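Local atomic coordinates of glutathione S-transferase 2 (Heligmosomoides polygyrus, PDB entry 1TW9), a protein that probably catalyses the conjugation of glutathione to electrophilic compounds, giving an S-substituted glutathione, as a member of the glutathione transferase superfamily. Residues Asp31-Gln36 and Thr200-Pro205; Trp155-Val160 and Glu186-Thr191. All coordinates share one frame; numbering follows the deposited sequence.

The two contacts sit at different depths of a glutathione transferase chain, their centres about 20 Å apart and their nearest atoms about 5 Å apart without touching. Contact 1 joins the thioredoxin-like N-terminal domain, through strand 30-34 at an outer position of its sheet, to the C-terminal tail that follows helix 192-200, and it lies at the surface. Contact 2 is buried, its centre about 8 Å from the centre of the chain, and packs helix 155-170 against helix 179-189 within the all-helical C-terminal domain. Along the sequence both segments of contact 2 fall between those of contact 1. Contact 1 is thus one small link between the two domains, while contact 2 builds the helical domain.

Contact 1 (Asp31-Gln36 and Thr200-Pro205); sequences DVRLTQ and TRPETP
The guanidinium of Arg33 lies with one face against the ring of Pro202, whose CG stands over the centre of the plane, 3.6 Å above it. Pro202 CD is 3.6 Å from Arg33 NH2, and Pro202 CB lies near NH1, so the proline ring spans much of that face. Thr204 CG2 comes up more loosely at the guanidinium edge. The charged interaction lies within the strand: Arg33 grips Asp31 side-on, NE and NH2 both reaching OD2, with 2.9 Å from Arg33 NE to Asp31 OD2. NH2 meets the syn lone pair, whereas NE approaches from above the carboxylate plane. The extended chain from CG to NE carries the group out to this position, and the other carboxylate oxygen, Asp31 OD1, pairs with Arg19. Strand 30-34 is an outermost strand of the sheet, within this chain, in the thioredoxin-like N-terminal domain, and the tail meeting it follows the last helix of the C-terminal domain, making this a small interdomain contact. No direct hydrogen bond crosses it; a water does the bridging, its O accepting from Arg33 NH1 at 3.0 Å. The same water O donates to Thr204 OG1 and, at 2.8 Å, to Pro202 O. Replacing Arg33 by a leucine would probably leave Asp31 OD2 without its two-nitrogen partner, the water without this donor and the Pro202 ring without the flat group it lies on. Arg33 NH1 also bonds Asn10 OD1, while Thr204 OG1 pairs with the terminal carboxylate of Phe206.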
# COMPACT_ATOMS: atom_id res chain seq x y z
N ASP A 31 -11.64 -20.42 -3.27
CA ASP A 31 -10.26 -20.18 -3.70
C ASP A 31 -10.22 -20.52 -5.21
O ASP A 31 -10.09 -21.69 -5.61
CB ASP A 31 -9.29 -21.07 -2.92
CG ASP A 31 -7.85 -20.71 -3.13
OD1 ASP A 31 -7.59 -19.54 -3.48
OD2 ASP A 31 -6.92 -21.58 -2.93
N VAL A 32 -10.42 -19.49 -6.01
CA VAL A 32 -10.47 -19.63 -7.48
C VAL A 32 -9.08 -19.42 -8.10
O VAL A 32 -8.47 -18.38 -7.92
CB VAL A 32 -11.52 -18.70 -8.14
CG1 VAL A 32 -11.51 -18.88 -9.63
CG2 VAL A 32 -12.94 -19.00 -7.50
N ARG A 33 -8.61 -20.46 -8.80
CA ARG A 33 -7.26 -20.50 -9.33
C ARG A 33 -7.41 -20.66 -10.84
O ARG A 33 -7.69 -21.75 -11.36
CB ARG A 33 -6.45 -21.65 -8.75
CG ARG A 33 -6.14 -21.44 -7.30
CD ARG A 33 -5.59 -22.67 -6.58
NE ARG A 33 -5.33 -22.38 -5.21
CZ ARG A 33 -4.12 -22.21 -4.68
NH1 ARG A 33 -3.02 -22.45 -5.41
NH2 ARG A 33 -3.99 -21.89 -3.41
N LEU A 34 -7.20 -19.55 -11.51
CA LEU A 34 -7.34 -19.49 -12.95
C LEU A 34 -6.11 -19.96 -13.67
O LEU A 34 -5.00 -19.74 -13.22
CB LEU A 34 -7.63 -18.05 -13.34
CG LEU A 34 -8.88 -17.40 -12.76
CD1 LEU A 34 -9.00 -16.02 -13.25
CD2 LEU A 34 -10.17 -18.20 -13.08
N THR A 35 -6.30 -20.56 -14.85
CA THR A 35 -5.23 -20.70 -15.79
C THR A 35 -5.10 -19.39 -16.59
O THR A 35 -6.01 -18.56 -16.60
CB THR A 35 -5.51 -21.85 -16.76
OG1 THR A 35 -6.73 -21.61 -17.48
CG2 THR A 35 -5.78 -23.19 -16.02
N GLN A 36 -3.96 -19.20 -17.23
CA GLN A 36 -3.77 -18.06 -18.13
C GLN A 36 -4.90 -18.04 -19.16
O GLN A 36 -5.39 -16.98 -19.54
CB GLN A 36 -2.44 -18.13 -18.87
CG GLN A 36 -1.61 -16.83 -18.92
CD GLN A 36 -2.43 -15.55 -18.98
OE1 GLN A 36 -2.16 -14.61 -18.23
NE2 GLN A 36 -3.40 -15.49 -19.88
N THR A 200 -1.46 -28.17 3.54
CA THR A 200 -2.55 -28.53 2.65
C THR A 200 -2.73 -27.73 1.36
O THR A 200 -3.51 -28.16 0.49
CB THR A 200 -3.90 -28.56 3.37
OG1 THR A 200 -4.25 -27.26 3.84
CG2 THR A 200 -3.84 -29.43 4.59
N ARG A 201 -1.98 -26.66 1.19
CA ARG A 201 -2.18 -25.83 0.01
C ARG A 201 -1.63 -26.57 -1.19
O ARG A 201 -0.77 -27.42 -1.04
CB ARG A 201 -1.52 -24.47 0.16
CG ARG A 201 -0.08 -24.55 0.34
CD ARG A 201 0.49 -23.18 0.60
NE ARG A 201 1.91 -23.31 0.81
CZ ARG A 201 2.66 -22.35 1.27
NH1 ARG A 201 3.96 -22.59 1.47
NH2 ARG A 201 2.18 -21.17 1.57
N PRO A 202 -2.08 -26.23 -2.39
CA PRO A 202 -1.49 -26.75 -3.62
C PRO A 202 -0.02 -26.42 -3.70
O PRO A 202 0.35 -25.28 -3.34
CB PRO A 202 -2.27 -26.03 -4.71
CG PRO A 202 -3.62 -25.76 -4.08
CD PRO A 202 -3.25 -25.36 -2.69
N GLU A 203 0.78 -27.39 -4.09
CA GLU A 203 2.21 -27.16 -4.24
C GLU A 203 2.46 -26.59 -5.62
O GLU A 203 2.28 -27.27 -6.63
CB GLU A 203 2.99 -28.45 -4.10
CG GLU A 203 2.96 -29.09 -2.74
CD GLU A 203 3.69 -30.43 -2.73
OE1 GLU A 203 4.80 -30.50 -3.35
OE2 GLU A 203 3.15 -31.43 -2.16
N THR A 204 2.90 -25.33 -5.66
CA THR A 204 3.05 -24.64 -6.94
C THR A 204 4.44 -24.03 -6.98
O THR A 204 5.02 -23.77 -5.93
CB THR A 204 2.02 -23.50 -7.11
OG1 THR A 204 1.96 -22.69 -5.93
CG2 THR A 204 0.61 -24.05 -7.21
N PRO A 205 4.95 -23.78 -8.17
CA PRO A 205 6.29 -23.22 -8.32
C PRO A 205 6.43 -21.75 -7.94
O PRO A 205 7.56 -21.27 -7.78
CB PRO A 205 6.59 -23.48 -9.81
CG PRO A 205 5.32 -23.36 -10.41
CD PRO A 205 4.35 -24.09 -9.48
O HOH W 1 -0.30 -22.68 -4.15

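Contact 2 (Trp155-Val160 and Glu186-Thr191); sequences WVDLLV and ERIQQT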
# COMPACT_ATOMS: atom_id res chain seq x y z
N TRP A 155 -1.24 -9.21 9.64
CA TRP A 155 -1.07 -9.67 8.21
C TRP A 155 0.34 -9.42 7.69
O TRP A 155 0.83 -10.20 6.81
CB TRP A 155 -2.09 -9.02 7.30
CG TRP A 155 -2.04 -7.53 7.19
CD1 TRP A 155 -2.57 -6.59 8.05
CD2 TRP A 155 -1.55 -6.80 6.06
NE1 TRP A 155 -2.40 -5.32 7.52
CE2 TRP A 155 -1.73 -5.42 6.33
CE3 TRP A 155 -0.85 -7.16 4.91
CZ2 TRP A 155 -1.32 -4.41 5.45
CZ3 TRP A 155 -0.48 -6.15 4.03
CH2 TRP A 155 -0.71 -4.81 4.30
N VAL A 156 1.02 -8.42 8.21
CA VAL A 156 2.43 -8.18 7.73
C VAL A 156 3.36 -9.27 8.31
O VAL A 156 4.32 -9.67 7.66
CB VAL A 156 3.01 -6.77 7.99
CG1 VAL A 156 3.34 -6.55 9.51
CG2 VAL A 156 4.22 -6.55 7.10
N ASP A 157 3.09 -9.79 9.50
CA ASP A 157 3.83 -10.98 9.97
C ASP A 157 3.70 -12.15 8.96
O ASP A 157 4.68 -12.81 8.61
CB ASP A 157 3.32 -11.47 11.30
CG ASP A 157 3.61 -10.56 12.42
OD1 ASP A 157 4.81 -10.17 12.64
OD2 ASP A 157 2.62 -10.24 13.18
N LEU A 158 2.48 -12.41 8.52
CA LEU A 158 2.19 -13.40 7.49
C LEU A 158 2.92 -13.14 6.18
O LEU A 158 3.47 -14.10 5.59
CB LEU A 158 0.67 -13.59 7.18
CG LEU A 158 -0.24 -13.93 8.32
CD1 LEU A 158 -1.64 -13.85 7.92
CD2 LEU A 158 0.12 -15.22 8.87
N LEU A 159 2.93 -11.90 5.71
CA LEU A 159 3.52 -11.57 4.44
C LEU A 159 5.07 -11.78 4.53
O LEU A 159 5.67 -12.37 3.62
CB LEU A 159 3.17 -10.12 4.18
CG LEU A 159 3.63 -9.49 2.90
CD1 LEU A 159 2.96 -10.18 1.73
CD2 LEU A 159 3.34 -8.03 2.89
N VAL A 160 5.66 -11.25 5.59
CA VAL A 160 7.11 -11.37 5.79
C VAL A 160 7.55 -12.81 5.95
O VAL A 160 8.49 -13.24 5.20
CB VAL A 160 7.62 -10.43 6.88
CG1 VAL A 160 9.15 -10.66 7.15
CG2 VAL A 160 7.42 -8.94 6.41
N GLU A 186 9.61 -18.95 11.76
CA GLU A 186 9.16 -20.23 12.28
C GLU A 186 7.94 -20.07 13.18
O GLU A 186 7.00 -20.85 13.11
CB GLU A 186 10.27 -20.91 13.00
CG GLU A 186 11.38 -21.28 12.06
CD GLU A 186 11.15 -22.46 11.11
OE1 GLU A 186 12.12 -22.74 10.36
OE2 GLU A 186 10.07 -23.14 11.06
N ARG A 187 7.96 -19.03 13.99
CA ARG A 187 6.82 -18.78 14.88
C ARG A 187 5.56 -18.59 14.07
O ARG A 187 4.52 -19.13 14.39
CB ARG A 187 7.12 -17.50 15.62
CG ARG A 187 6.09 -16.95 16.51
CD ARG A 187 6.58 -15.59 17.06
NE ARG A 187 7.83 -15.73 17.88
CZ ARG A 187 9.03 -15.16 17.67
NH1 ARG A 187 9.35 -14.31 16.64
NH2 ARG A 187 9.95 -15.45 18.56
N ILE A 188 5.65 -17.79 13.03
CA ILE A 188 4.46 -17.48 12.23
C ILE A 188 3.98 -18.71 11.50
O ILE A 188 2.81 -19.01 11.44
CB ILE A 188 4.72 -16.32 11.27
CG1 ILE A 188 5.09 -15.07 12.06
CG2 ILE A 188 3.48 -16.03 10.41
CD1 ILE A 188 4.08 -14.68 13.15
N GLN A 189 4.90 -19.40 10.88
CA GLN A 189 4.53 -20.52 10.02
C GLN A 189 4.16 -21.77 10.77
O GLN A 189 3.58 -22.68 10.15
CB GLN A 189 5.57 -20.78 8.94
CG GLN A 189 5.77 -19.52 8.04
CD GLN A 189 5.59 -19.78 6.58
OE1 GLN A 189 4.77 -19.11 5.85
NE2 GLN A 189 6.33 -20.73 6.12
N GLN A 190 4.51 -21.86 12.06
CA GLN A 190 4.03 -22.92 12.93
C GLN A 190 2.74 -22.57 13.67
O GLN A 190 2.17 -23.43 14.38
CB GLN A 190 5.13 -23.31 13.92
CG GLN A 190 6.37 -23.96 13.25
CD GLN A 190 6.03 -25.15 12.29
OE1 GLN A 190 6.31 -25.08 11.09
NE2 GLN A 190 5.41 -26.16 12.80
N THR A 191 2.23 -21.34 13.52
CA THR A 191 0.93 -20.98 14.11
C THR A 191 -0.08 -22.01 13.62
O THR A 191 -0.11 -22.25 12.41
CB THR A 191 0.54 -19.57 13.65
OG1 THR A 191 1.57 -18.64 14.05
CG2 THR A 191 -0.64 -19.11 14.31
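Ile188 presses both of its branches against helix 155-170, CD1 on the side chain of Asp157 and CG2 on that of Leu158. The first touches the methylene, with 3.8 Å from Ile188 CD1 to Asp157 CB, and CG1 of the isoleucine follows at 4.1 Å from that same CB. The other branch turns to Leu158, where Ile188 CG2 meets the CD2 methyl at 3.8 Å, the two side chains crossing at about a right angle. The split follows from the first torsion: CG1 stands anti to the carbonyl carbon (chi1 -61°), while CG2 lies anti to the backbone N. Ile188 CG2 also rests 3.9 Å from the backbone Asp157 O, so the side chain sits close against the helix backbone.

Phe147 and Ile153, from the loop before helix 155-170, pack on Ile188 as well. Leu158 also packs on Val21 and Leu24, and on Gln20, of helix 16-24 in the thioredoxin-like domain. The buried carboxylate of Asp157 is held by several donors: OD1 bonds Leu148 N and His184 of helix 179-189, and OD2 accepts from Ser154 N, three residues earlier, just before the first turn. That last bond is one half of a capping box, and the Ser-Xaa-Xaa-Asp sequence Ser154-Asp157 is consistent with the N-capping box familiar in this helix of glutathione transferases.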